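Local atomic coordinates of carbohydrate kinase, FGGY (Novosphingobium aromaticivorans, PDB entry 3H6E), a protein that probably phosphorylates a carbohydrate substrate, as expected of an FGGY-family kinase with an actin-like ATPase fold, although its own substrate is not established. Residues Ala83-Arg88 with Pro141-Asn146; Gly87-Pro92 with Ala153-Trp158; Leu127-Gln132 with Ser175-Pro180; Asn146-Pro151 with Gly162-Glu167; Asp206-Leu211 with Val227-His232. All blocks are in the same frame, centred on the assembly; numbering follows the deposited sequence.

Contact 1: residues Ala83-Arg88 with Pro141-Asn146; sequences ALTDGR and PDVMAN
Thr85 and Asn146 bring the two backbones nearest each other, their CA atoms 6.2 Å apart, while further back the CA atoms of Ala83 and Met144 are separated by 7.4 Å. Residues 83-85 end a strand of a beta hairpin, whose type I' turn runs from Thr85 to Arg88 and is closed by the backbone bond from Arg88 N to Thr85 O, 3.3 Å long. Facing it is the short helix 141-145, so the contact lays a helix end beside the strand that forms the middle of a three-stranded antiparallel sheet. Strand alternation decides which residues take part: Ala83 and Thr85 point toward the helix and Leu84 points away from it. On the sheet side, Ala83 pairs through its backbone with Ala90 and Leu84 with Thr148. All the side-chain contacts across the contact are van der Waals. Met144, a selenomethionine, leaves the helix away from the strand but folds back through three torsions of the same sign (chi2 -40°), which lets its terminal CE rest on CB of Ala83 at 4.2 Å. Leu149 and Leu136 also lie against this side chain. Near the turn, Thr85 CG2 meets CB of Asn146 at 4.3 Å. Thr85 and Val143 cross at about a right angle. With the threonine at chi1 -44°, OG1 stands anti to the carbonyl carbon and faces the helix, where the CG1 methyl of Val143 lies 3.2 Å from OG1 of Thr85.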
# COMPACT_ATOMS: atom_id res chain seq x y z
N ALA A 83 15.11 -8.73 13.19
CA ALA A 83 15.58 -9.92 13.89
C ALA A 83 16.05 -9.57 15.30
O ALA A 83 16.79 -8.60 15.50
CB ALA A 83 16.69 -10.60 13.11
N LEU A 84 15.62 -10.37 16.27
CA LEU A 84 16.03 -10.17 17.66
C LEU A 84 16.85 -11.35 18.13
O LEU A 84 16.37 -12.48 18.16
CB LEU A 84 14.80 -10.01 18.56
CG LEU A 84 13.70 -9.06 18.09
CD1 LEU A 84 12.54 -9.07 19.08
CD2 LEU A 84 14.24 -7.65 17.90
N THR A 85 18.10 -11.09 18.50
CA THR A 85 18.96 -12.13 19.08
C THR A 85 19.09 -11.90 20.58
O THR A 85 19.48 -10.82 21.02
CB THR A 85 20.36 -12.14 18.43
OG1 THR A 85 20.24 -12.02 17.01
CG2 THR A 85 21.09 -13.44 18.77
N ASP A 86 18.74 -12.93 21.35
CA ASP A 86 18.74 -12.83 22.81
C ASP A 86 17.95 -11.63 23.32
O ASP A 86 18.38 -10.92 24.22
CB ASP A 86 20.17 -12.80 23.36
CG ASP A 86 20.81 -14.18 23.41
OD1 ASP A 86 20.08 -15.16 23.67
OD2 ASP A 86 22.03 -14.28 23.19
N GLY A 87 16.78 -11.41 22.72
CA GLY A 87 15.85 -10.41 23.22
C GLY A 87 16.19 -8.96 22.91
O GLY A 87 15.62 -8.06 23.51
N ARG A 88 17.12 -8.74 21.99
CA ARG A 88 17.42 -7.38 21.54
C ARG A 88 17.57 -7.32 20.02
O ARG A 88 17.81 -8.34 19.37
CB ARG A 88 18.69 -6.84 22.20
CG ARG A 88 19.98 -7.35 21.57
CD ARG A 88 21.06 -6.28 21.62
NE ARG A 88 22.40 -6.84 21.49
CZ ARG A 88 23.09 -7.33 22.52
NH1 ARG A 88 22.55 -7.34 23.73
NH2 ARG A 88 24.31 -7.82 22.33
N PRO A 141 24.68 -16.34 9.28
CA PRO A 141 24.09 -17.68 9.39
C PRO A 141 23.64 -18.02 10.81
O PRO A 141 22.50 -18.45 11.01
CB PRO A 141 25.24 -18.60 8.98
CG PRO A 141 26.08 -17.76 8.08
CD PRO A 141 26.00 -16.38 8.63
N ASP A 142 24.52 -17.81 11.79
CA ASP A 142 24.23 -18.17 13.17
C ASP A 142 23.20 -17.24 13.79
O ASP A 142 22.23 -17.68 14.41
CB ASP A 142 25.52 -18.16 14.00
CG ASP A 142 26.59 -19.08 13.44
OD1 ASP A 142 27.76 -18.95 13.85
OD2 ASP A 142 26.25 -19.93 12.58
N VAL A 143 23.41 -15.94 13.61
CA VAL A 143 22.50 -14.94 14.17
C VAL A 143 21.07 -15.10 13.66
O VAL A 143 20.12 -14.73 14.35
CB VAL A 143 23.01 -13.50 13.89
CG1 VAL A 143 21.97 -12.47 14.30
CG2 VAL A 143 24.33 -13.26 14.63
N MSE A 144 20.91 -15.65 12.45
CA MSE A 144 19.58 -15.87 11.89
C MSE A 144 18.89 -17.09 12.49
O MSE A 144 17.66 -17.12 12.63
CB MSE A 144 19.63 -16.00 10.37
CG MSE A 144 20.03 -14.73 9.64
SE MSE A 144 19.22 -13.12 10.41
CE MSE A 144 17.33 -13.51 10.10
N ALA A 145 19.68 -18.10 12.85
CA ALA A 145 19.12 -19.33 13.41
C ALA A 145 18.69 -19.16 14.87
O ALA A 145 17.84 -19.90 15.36
CB ALA A 145 20.12 -20.47 13.28
N ASN A 146 19.29 -18.20 15.56
CA ASN A 146 18.95 -17.90 16.95
C ASN A 146 17.92 -16.78 17.01
O ASN A 146 17.50 -16.37 18.09
CB ASN A 146 20.19 -17.48 17.73
CG ASN A 146 21.28 -18.55 17.71
OD1 ASN A 146 22.47 -18.24 17.83
ND2 ASN A 146 20.87 -19.81 17.57

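Contact 2: residues Gly87-Pro92 with Ala153-Trp158; sequences GRLAFP and AQYWAW
Leu89, Tyr155 and Trp158 all throw their CG atoms anti to the backbone N, and these extended first torsions bridge backbones that stay far apart. The CA atoms of Leu89 and Tyr155 are 9.1 Å from each other. Chi1 of 163° carries the Tyr155 ring out from helix 152-159 to the leucine, which it crosses at about a right angle. The leucine fork meets the hydroxyl end of the tyrosine: CD1 of Leu89 meets ring atom CE1 of Tyr155 at 3.8 Å, and CD2 of Leu89 lies 3.7 Å from Tyr155 OH. One helical turn on, Trp158 reaches the hairpin with the six-membered end of its indole. There the carbonyl oxygen of Gly87 lies in the ring plane, at the edge, 3.3 Å from CZ2 of Trp158, while CH2 of Trp158 is 4.0 Å from N of Leu89. The same ring touches Leu84 of the neighbouring strand. With an alanine in place of Trp158, Gly87 O and the Leu89 peptide would probably lose the ring beside them, and a gap would open between hairpin and helix. Positive phi at Gly87 suits its place in the hairpin turn. The whole is a beta hairpin packed by its edge strand 88-89 against Tyr155 and Trp158 of helix 152-159, the helix that follows directly on strand 148-151 of the same antiparallel sheet.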
# COMPACT_ATOMS: atom_id res chain seq x y z
N GLY A 87 16.78 -11.41 22.72
CA GLY A 87 15.85 -10.41 23.22
C GLY A 87 16.19 -8.96 22.91
O GLY A 87 15.62 -8.06 23.51
N ARG A 88 17.12 -8.74 21.99
CA ARG A 88 17.42 -7.38 21.54
C ARG A 88 17.57 -7.32 20.02
O ARG A 88 17.81 -8.34 19.37
CB ARG A 88 18.69 -6.84 22.20
CG ARG A 88 19.98 -7.35 21.57
CD ARG A 88 21.06 -6.28 21.62
NE ARG A 88 22.40 -6.84 21.49
CZ ARG A 88 23.09 -7.33 22.52
NH1 ARG A 88 22.55 -7.34 23.73
NH2 ARG A 88 24.31 -7.82 22.33
N LEU A 89 17.44 -6.12 19.46
CA LEU A 89 17.60 -5.96 18.02
C LEU A 89 18.98 -6.43 17.56
O LEU A 89 20.01 -5.86 17.95
CB LEU A 89 17.37 -4.51 17.60
CG LEU A 89 17.50 -4.32 16.08
CD1 LEU A 89 16.36 -5.04 15.36
CD2 LEU A 89 17.55 -2.84 15.71
N ALA A 90 19.00 -7.47 16.73
CA ALA A 90 20.25 -8.04 16.25
C ALA A 90 21.04 -7.04 15.40
O ALA A 90 22.27 -7.03 15.41
CB ALA A 90 19.98 -9.31 15.47
N PHE A 91 20.31 -6.20 14.66
CA PHE A 91 20.92 -5.20 13.78
C PHE A 91 19.82 -4.41 13.08
O PHE A 91 18.67 -4.85 13.03
CB PHE A 91 21.82 -5.88 12.74
CG PHE A 91 21.15 -7.00 12.00
CD1 PHE A 91 21.59 -8.31 12.14
CD2 PHE A 91 20.08 -6.75 11.15
CE1 PHE A 91 20.97 -9.34 11.46
CE2 PHE A 91 19.46 -7.78 10.47
CZ PHE A 91 19.90 -9.07 10.62
N PRO A 92 20.16 -3.24 12.54
CA PRO A 92 19.15 -2.51 11.76
C PRO A 92 18.69 -3.34 10.56
O PRO A 92 19.53 -3.93 9.87
CB PRO A 92 19.90 -1.26 11.29
CG PRO A 92 21.02 -1.10 12.26
CD PRO A 92 21.43 -2.49 12.63
N ALA A 153 6.46 -3.20 11.29
CA ALA A 153 5.43 -2.54 12.08
C ALA A 153 5.39 -3.07 13.52
O ALA A 153 5.33 -2.31 14.48
CB ALA A 153 4.07 -2.71 11.42
N GLN A 154 5.43 -4.40 13.65
CA GLN A 154 5.37 -5.04 14.96
C GLN A 154 6.65 -4.81 15.75
O GLN A 154 6.65 -4.91 16.97
CB GLN A 154 5.10 -6.54 14.82
CG GLN A 154 3.67 -6.88 14.49
CD GLN A 154 3.19 -6.17 13.24
OE1 GLN A 154 2.30 -5.32 13.29
NE2 GLN A 154 3.81 -6.48 12.10
N TYR A 155 7.73 -4.49 15.05
CA TYR A 155 9.00 -4.27 15.72
C TYR A 155 8.86 -3.13 16.71
O TYR A 155 9.43 -3.16 17.81
CB TYR A 155 10.13 -3.96 14.74
CG TYR A 155 11.31 -3.35 15.46
CD1 TYR A 155 12.17 -4.14 16.21
CD2 TYR A 155 11.54 -1.98 15.44
CE1 TYR A 155 13.23 -3.59 16.90
CE2 TYR A 155 12.60 -1.42 16.12
CZ TYR A 155 13.45 -2.23 16.85
OH TYR A 155 14.51 -1.70 17.53
N TRP A 156 8.10 -2.13 16.31
CA TRP A 156 7.94 -0.94 17.12
C TRP A 156 7.02 -1.20 18.30
O TRP A 156 7.16 -0.58 19.35
CB TRP A 156 7.46 0.21 16.25
CG TRP A 156 8.51 0.55 15.24
CD1 TRP A 156 8.47 0.31 13.89
CD2 TRP A 156 9.78 1.15 15.50
NE1 TRP A 156 9.63 0.74 13.30
CE2 TRP A 156 10.46 1.26 14.27
CE3 TRP A 156 10.42 1.60 16.66
CZ2 TRP A 156 11.73 1.81 14.16
CZ3 TRP A 156 11.68 2.15 16.55
CH2 TRP A 156 12.33 2.25 15.31
N ALA A 157 6.09 -2.14 18.14
CA ALA A 157 5.21 -2.53 19.23
C ALA A 157 5.95 -3.38 20.27
O ALA A 157 5.46 -3.58 21.37
CB ALA A 157 3.99 -3.27 18.70
N TRP A 158 7.14 -3.87 19.91
CA TRP A 158 7.98 -4.62 20.84
C TRP A 158 8.99 -3.68 21.47
O TRP A 158 9.49 -3.92 22.57
CB TRP A 158 8.70 -5.76 20.10
CG TRP A 158 9.91 -6.29 20.81
CD1 TRP A 158 9.98 -7.41 21.58
CD2 TRP A 158 11.23 -5.74 20.79
NE1 TRP A 158 11.26 -7.58 22.06
CE2 TRP A 158 12.05 -6.57 21.58
CE3 TRP A 158 11.81 -4.61 20.18
CZ2 TRP A 158 13.41 -6.32 21.78
CZ3 TRP A 158 13.16 -4.36 20.38
CH2 TRP A 158 13.94 -5.21 21.18

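Contact 3: residues Leu127-Gln132 with Ser175-Pro180; sequences LNIGSQ and SDLWDP
Gly130 N donates to the carbonyl oxygen of Ser175 over 3.1 Å, the one hydrogen bond between the two segments. The N-H...O angle is 151°, and the donor is tilted 17° from the carbonyl plane. A second backbone-directed bond, within 175-180, shapes the acceptor side: Ser175 OG receives Leu177 N at 3.1 Å and is also bonded to Leu171 O. That makes an ST turn, and it presents the Ser175 carbonyl to the first turn of helix 129-139, just past the N-cap position held by Asn128. Glycine suits position 130, since a CB there would sit tight against Ser175 O and Asp176 CB. Apolar contacts flank the bond. Ile129 CG2 meets Leu177 CD1 at 3.9 Å, the two side chains crossing at about a right angle, and CB of Ile129 lies 4.0 Å from CB of Ser175. The other leucine branch, CD2 of Leu177, rests 3.9 Å from CA of Gly130. Charge gathers at Asp176, whose OD2 lies 3.5 Å from Asn128 CB. This buried carboxylate is satisfied from elsewhere: OD1 by a salt bridge to Arg112 and a bond to Ser120, OD2 by the hydroxyl of Tyr108.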
# COMPACT_ATOMS: atom_id res chain seq x y z
N LEU A 127 12.18 -6.20 -1.95
CA LEU A 127 10.72 -6.10 -1.98
C LEU A 127 10.02 -7.37 -1.50
O LEU A 127 8.95 -7.31 -0.89
CB LEU A 127 10.22 -5.69 -3.37
CG LEU A 127 10.48 -4.23 -3.74
CD1 LEU A 127 10.17 -3.97 -5.20
CD2 LEU A 127 9.68 -3.28 -2.84
N ASN A 128 10.63 -8.52 -1.78
CA ASN A 128 10.23 -9.77 -1.16
C ASN A 128 11.04 -9.97 0.12
O ASN A 128 12.27 -10.00 0.07
CB ASN A 128 10.47 -10.95 -2.10
CG ASN A 128 9.54 -10.94 -3.30
OD1 ASN A 128 8.33 -10.76 -3.17
ND2 ASN A 128 10.11 -11.14 -4.49
N ILE A 129 10.37 -10.11 1.25
CA ILE A 129 11.10 -10.32 2.50
C ILE A 129 11.94 -11.59 2.45
O ILE A 129 13.06 -11.63 2.97
CB ILE A 129 10.15 -10.32 3.72
CG1 ILE A 129 9.77 -8.88 4.09
CG2 ILE A 129 10.81 -11.01 4.90
CD1 ILE A 129 8.61 -8.77 5.07
N GLY A 130 11.42 -12.62 1.79
CA GLY A 130 12.14 -13.87 1.61
C GLY A 130 13.54 -13.67 1.04
O GLY A 130 14.50 -14.30 1.50
N SER A 131 13.66 -12.79 0.05
CA SER A 131 14.95 -12.49 -0.55
C SER A 131 15.94 -11.97 0.49
O SER A 131 17.11 -12.35 0.49
CB SER A 131 14.80 -11.46 -1.67
OG SER A 131 13.94 -11.94 -2.68
N GLN A 132 15.47 -11.09 1.37
CA GLN A 132 16.31 -10.56 2.44
C GLN A 132 16.76 -11.68 3.37
O GLN A 132 17.95 -11.83 3.64
CB GLN A 132 15.54 -9.51 3.25
CG GLN A 132 15.04 -8.34 2.45
CD GLN A 132 14.48 -7.25 3.34
OE1 GLN A 132 13.51 -6.59 2.99
NE2 GLN A 132 15.09 -7.07 4.50
N SER A 175 5.62 -11.18 0.34
CA SER A 175 6.81 -11.52 1.11
C SER A 175 7.35 -12.91 0.79
O SER A 175 8.47 -13.25 1.19
CB SER A 175 6.51 -11.44 2.60
OG SER A 175 5.62 -12.46 2.98
N ASP A 176 6.57 -13.71 0.07
CA ASP A 176 6.92 -15.11 -0.20
C ASP A 176 6.75 -15.99 1.04
O ASP A 176 6.91 -17.21 0.96
CB ASP A 176 8.35 -15.23 -0.73
CG ASP A 176 8.54 -14.53 -2.06
OD1 ASP A 176 7.53 -14.21 -2.71
OD2 ASP A 176 9.70 -14.30 -2.45
N LEU A 177 6.42 -15.38 2.17
CA LEU A 177 6.30 -16.11 3.43
C LEU A 177 4.85 -16.50 3.74
O LEU A 177 4.59 -17.14 4.76
CB LEU A 177 6.84 -15.29 4.60
CG LEU A 177 8.16 -14.52 4.43
CD1 LEU A 177 8.71 -14.15 5.79
CD2 LEU A 177 9.18 -15.34 3.65
N TRP A 178 3.92 -16.12 2.88
CA TRP A 178 2.51 -16.30 3.21
C TRP A 178 1.68 -17.04 2.17
O TRP A 178 1.86 -16.89 0.97
CB TRP A 178 1.86 -14.95 3.53
CG TRP A 178 0.64 -15.10 4.37
CD1 TRP A 178 -0.64 -14.75 4.04
CD2 TRP A 178 0.57 -15.67 5.69
NE1 TRP A 178 -1.49 -15.05 5.07
CE2 TRP A 178 -0.78 -15.62 6.09
CE3 TRP A 178 1.52 -16.21 6.56
CZ2 TRP A 178 -1.20 -16.10 7.33
CZ3 TRP A 178 1.10 -16.68 7.78
CH2 TRP A 178 -0.24 -16.62 8.16
N ASP A 179 0.75 -17.85 2.67
CA ASP A 179 -0.23 -18.54 1.84
C ASP A 179 -1.58 -17.89 2.10
O ASP A 179 -2.27 -18.24 3.06
CB ASP A 179 -0.27 -20.03 2.20
CG ASP A 179 -1.15 -20.83 1.26
OD1 ASP A 179 -2.07 -20.26 0.65
OD2 ASP A 179 -0.91 -22.05 1.15
N PRO A 180 -1.96 -16.93 1.24
CA PRO A 180 -3.17 -16.13 1.44
C PRO A 180 -4.42 -16.98 1.57
O PRO A 180 -5.12 -16.89 2.58
CB PRO A 180 -3.24 -15.27 0.18
CG PRO A 180 -1.83 -15.19 -0.29
CD PRO A 180 -1.22 -16.53 0.04

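Contact 4: residues Asn146-Pro151 with Gly162-Glu167; sequences NATLLP and GRAVSE
Leu150 and Ala164 meet through methyl groups, CD1 of the leucine lying 3.4 Å from CB of the alanine. Two extended torsions put CD1 of Leu150 there: CG is anti to the backbone N (chi1 -169°), and chi2 of 162° continues the chain outward. The same conformation presses Leu150 CG to within 3.2 Å of the carbonyl oxygen of Val165, a tight fit. The two segments run in similar directions, 38° apart end to end (148-151 against 164-167), and approach most closely at Leu150 and Ser166, whose CA atoms are 5.6 Å apart. Helix 152-159 connects strand 148-151, on the edge of the antiparallel sheet, to segment 162-167, whose end pairs with strand 201-202 in another sheet. Cutting Leu150 back to an alanine is likely to leave a gap beside Ala164 CB and Val165 O, where the branched end had filled the space. Next to it, Pro151 sets its ring carbon CD 3.4 Å from Ser166 OG. This hydroxyl stands anti to the carbonyl carbon and is bonded to Ala199 O. At the outer end, Thr148 CG2 lies 4.3 Å from Ala164 CB.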
# COMPACT_ATOMS: atom_id res chain seq x y z
N ASN A 146 19.29 -18.20 15.56
CA ASN A 146 18.95 -17.90 16.95
C ASN A 146 17.92 -16.78 17.01
O ASN A 146 17.50 -16.37 18.09
CB ASN A 146 20.19 -17.48 17.73
CG ASN A 146 21.28 -18.55 17.71
OD1 ASN A 146 22.47 -18.24 17.83
ND2 ASN A 146 20.87 -19.81 17.57
N ALA A 147 17.53 -16.29 15.84
CA ALA A 147 16.74 -15.08 15.76
C ALA A 147 15.25 -15.30 15.92
O ALA A 147 14.71 -16.33 15.49
CB ALA A 147 17.03 -14.35 14.46
N THR A 148 14.58 -14.34 16.54
CA THR A 148 13.14 -14.23 16.45
C THR A 148 12.85 -13.25 15.33
O THR A 148 13.43 -12.17 15.27
CB THR A 148 12.53 -13.70 17.75
OG1 THR A 148 12.68 -14.70 18.78
CG2 THR A 148 11.04 -13.39 17.56
N LEU A 149 11.97 -13.64 14.41
CA LEU A 149 11.63 -12.78 13.29
C LEU A 149 10.32 -12.06 13.54
O LEU A 149 9.44 -12.58 14.24
CB LEU A 149 11.60 -13.57 11.98
CG LEU A 149 12.99 -13.98 11.51
CD1 LEU A 149 12.92 -14.82 10.24
CD2 LEU A 149 13.86 -12.75 11.30
N LEU A 150 10.18 -10.88 12.96
CA LEU A 150 9.13 -9.96 13.38
C LEU A 150 9.03 -8.80 12.40
O LEU A 150 10.01 -8.08 12.18
CB LEU A 150 9.46 -9.47 14.79
CG LEU A 150 8.44 -8.69 15.61
CD1 LEU A 150 8.83 -8.71 17.08
CD2 LEU A 150 8.40 -7.29 15.12
N PRO A 151 7.84 -8.61 11.80
CA PRO A 151 7.66 -7.55 10.80
C PRO A 151 8.02 -6.17 11.33
O PRO A 151 8.02 -5.95 12.53
CB PRO A 151 6.16 -7.63 10.48
CG PRO A 151 5.77 -9.02 10.84
CD PRO A 151 6.61 -9.38 12.03
N GLY A 162 8.26 -4.92 24.91
CA GLY A 162 9.06 -6.07 25.25
C GLY A 162 8.53 -7.38 24.69
O GLY A 162 9.24 -8.39 24.66
N ARG A 163 7.28 -7.38 24.25
CA ARG A 163 6.69 -8.58 23.66
C ARG A 163 6.79 -8.58 22.15
O ARG A 163 6.34 -7.65 21.48
CB ARG A 163 5.23 -8.76 24.10
CG ARG A 163 4.60 -10.04 23.54
CD ARG A 163 3.49 -10.56 24.44
NE ARG A 163 2.16 -10.13 24.00
CZ ARG A 163 1.31 -10.90 23.33
NH1 ARG A 163 1.63 -12.15 23.02
NH2 ARG A 163 0.12 -10.43 22.98
N ALA A 164 7.39 -9.63 21.61
CA ALA A 164 7.49 -9.83 20.18
C ALA A 164 6.23 -10.51 19.65
O ALA A 164 5.74 -11.48 20.23
CB ALA A 164 8.71 -10.66 19.84
N VAL A 165 5.72 -9.99 18.54
CA VAL A 165 4.53 -10.53 17.90
C VAL A 165 4.60 -10.31 16.39
O VAL A 165 5.36 -9.46 15.93
CB VAL A 165 3.25 -9.89 18.49
CG1 VAL A 165 2.11 -9.89 17.48
CG2 VAL A 165 2.83 -10.59 19.78
N SER A 166 3.84 -11.08 15.63
CA SER A 166 3.71 -10.83 14.20
C SER A 166 2.28 -10.45 13.85
O SER A 166 1.35 -10.75 14.60
CB SER A 166 4.15 -12.05 13.39
OG SER A 166 5.54 -12.28 13.53
N GLU A 167 2.10 -9.79 12.71
CA GLU A 167 0.76 -9.45 12.23
C GLU A 167 0.62 -9.83 10.75
O GLU A 167 1.58 -9.74 9.98
CB GLU A 167 0.46 -7.97 12.47
CG GLU A 167 -1.01 -7.61 12.40
CD GLU A 167 -1.50 -7.45 10.98
OE1 GLU A 167 -0.69 -7.06 10.11
OE2 GLU A 167 -2.70 -7.71 10.72

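Contact 5: residues Asp206-Leu211 with Val227-His232; sequences DTVGAL and VLAGLH
Val227 O takes the shortest bond of the contact, from Val208 N at 2.7 Å, and a weaker CA-H of Thr207 approaches the same oxygen at 3.5 Å. Val227 N in turn donates to Gly209 O at 2.9 Å, almost straight with an N-H...O angle of 178°. Val208 and Gly209 thus both face Val227, a classic beta bulge in an antiparallel pair. Gly209 has phi 158°, where a CB would collide with the preceding carbonyl. Beyond the bulge, Ala229 N donates to Asp206 O at 3.1 Å, and the CA-H of Leu228 meets that oxygen too. Strand 207-210 is the outermost of a mixed sheet in which 226-232 lies next to 71-76, consistent with the RNase H-like core of the actin-ATPase superfamily. Side chains close the flanks: CG2 of Val208 packs 3.3 Å from Ala229 N, and CD1 of Leu211 meets CG2 of Val227 at 4.0 Å. The Asp206 carboxylate turns elsewhere, OD2 accepting from Arg203 N. Three backbone bonds join the two segments, so the chemistry implies an edge pairing held mainly by peptide groups, with the register shifted by one residue at the bulge and the lack of a CB mattering at Gly209.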
# COMPACT_ATOMS: atom_id res chain seq x y z
N ASP A 206 -5.36 -6.48 18.39
CA ASP A 206 -5.07 -7.09 19.69
C ASP A 206 -4.12 -6.21 20.47
O ASP A 206 -3.38 -5.43 19.89
CB ASP A 206 -4.45 -8.47 19.52
CG ASP A 206 -5.47 -9.52 19.12
OD1 ASP A 206 -6.67 -9.28 19.34
OD2 ASP A 206 -5.06 -10.57 18.58
N THR A 207 -4.14 -6.36 21.79
CA THR A 207 -3.21 -5.64 22.64
C THR A 207 -1.93 -6.45 22.80
O THR A 207 -1.97 -7.59 23.26
CB THR A 207 -3.80 -5.38 24.04
OG1 THR A 207 -5.02 -4.64 23.92
CG2 THR A 207 -2.81 -4.59 24.89
N VAL A 208 -0.81 -5.87 22.39
CA VAL A 208 0.48 -6.53 22.57
C VAL A 208 0.83 -6.53 24.05
O VAL A 208 1.37 -7.51 24.57
CB VAL A 208 1.59 -5.83 21.77
CG1 VAL A 208 2.92 -6.55 21.95
CG2 VAL A 208 1.22 -5.76 20.30
N GLY A 209 0.53 -5.43 24.72
CA GLY A 209 0.76 -5.34 26.15
C GLY A 209 0.85 -3.91 26.64
O GLY A 209 0.67 -2.97 25.86
N ALA A 210 1.13 -3.74 27.93
CA ALA A 210 1.28 -2.42 28.51
C ALA A 210 2.65 -1.84 28.16
O ALA A 210 3.59 -2.57 27.86
CB ALA A 210 1.10 -2.49 30.02
N LEU A 211 2.74 -0.52 28.20
CA LEU A 211 3.99 0.17 27.91
C LEU A 211 5.07 -0.27 28.90
O LEU A 211 4.81 -0.36 30.10
CB LEU A 211 3.77 1.68 28.00
CG LEU A 211 4.70 2.60 27.21
CD1 LEU A 211 4.58 2.30 25.72
CD2 LEU A 211 4.38 4.06 27.50
N VAL A 227 -0.31 -0.99 24.03
CA VAL A 227 0.18 -1.01 22.66
C VAL A 227 -0.54 -2.09 21.86
O VAL A 227 -0.74 -3.20 22.34
CB VAL A 227 1.69 -1.27 22.61
CG1 VAL A 227 2.19 -1.14 21.19
CG2 VAL A 227 2.42 -0.31 23.54
N LEU A 228 -0.95 -1.74 20.64
CA LEU A 228 -1.61 -2.70 19.76
C LEU A 228 -0.60 -3.33 18.81
O LEU A 228 0.49 -2.80 18.61
CB LEU A 228 -2.73 -2.02 18.98
CG LEU A 228 -4.12 -2.07 19.62
CD1 LEU A 228 -4.03 -2.09 21.14
CD2 LEU A 228 -4.99 -0.91 19.13
N ALA A 229 -0.97 -4.47 18.24
CA ALA A 229 -0.11 -5.16 17.28
C ALA A 229 0.29 -4.21 16.16
O ALA A 229 1.47 -4.08 15.83
CB ALA A 229 -0.80 -6.39 16.73
N GLY A 230 -0.70 -3.53 15.59
CA GLY A 230 -0.44 -2.61 14.50
C GLY A 230 -0.57 -3.30 13.16
O GLY A 230 -0.99 -4.46 13.09
N LEU A 231 -0.21 -2.61 12.09
CA LEU A 231 -0.39 -3.14 10.75
C LEU A 231 0.51 -2.50 9.70
O LEU A 231 1.31 -1.63 9.99
CB LEU A 231 -1.86 -3.00 10.32
CG LEU A 231 -2.55 -1.67 10.63
CD1 LEU A 231 -1.98 -0.54 9.79
CD2 LEU A 231 -4.05 -1.80 10.40
N HIS A 232 0.35 -2.97 8.46
CA HIS A 232 1.12 -2.47 7.34
C HIS A 232 0.59 -1.12 6.87
O HIS A 232 -0.63 -0.89 6.87
CB HIS A 232 1.09 -3.50 6.20
CG HIS A 232 1.79 -3.05 4.96
ND1 HIS A 232 1.19 -3.07 3.72
CD2 HIS A 232 3.03 -2.55 4.77
CE1 HIS A 232 2.04 -2.61 2.81
NE2 HIS A 232 3.16 -2.29 3.43

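Contacts 3, 4 and 5 are buried, contact 1 is partly so, and contact 2 lies at the surface. Contacts 1, 2 and 4 all reach the small antiparallel sheet: strand 81-85 is paired with 88-89 on one flank and 148-151 on the other, while helix 152-159 links contacts 2 and 4. Their cross-segment contacts are van der Waals, of methyls and rings against each other and against a few oxygens. Contacts 3 and 5 use backbone hydrogen bonds instead, one at a helix start and three across a bulged pair of the six-stranded mixed sheet. Contact 4 touches contact 5 through Arg163 NE and Val208 O, 2.8 Å apart; contact 3 touches none of the others.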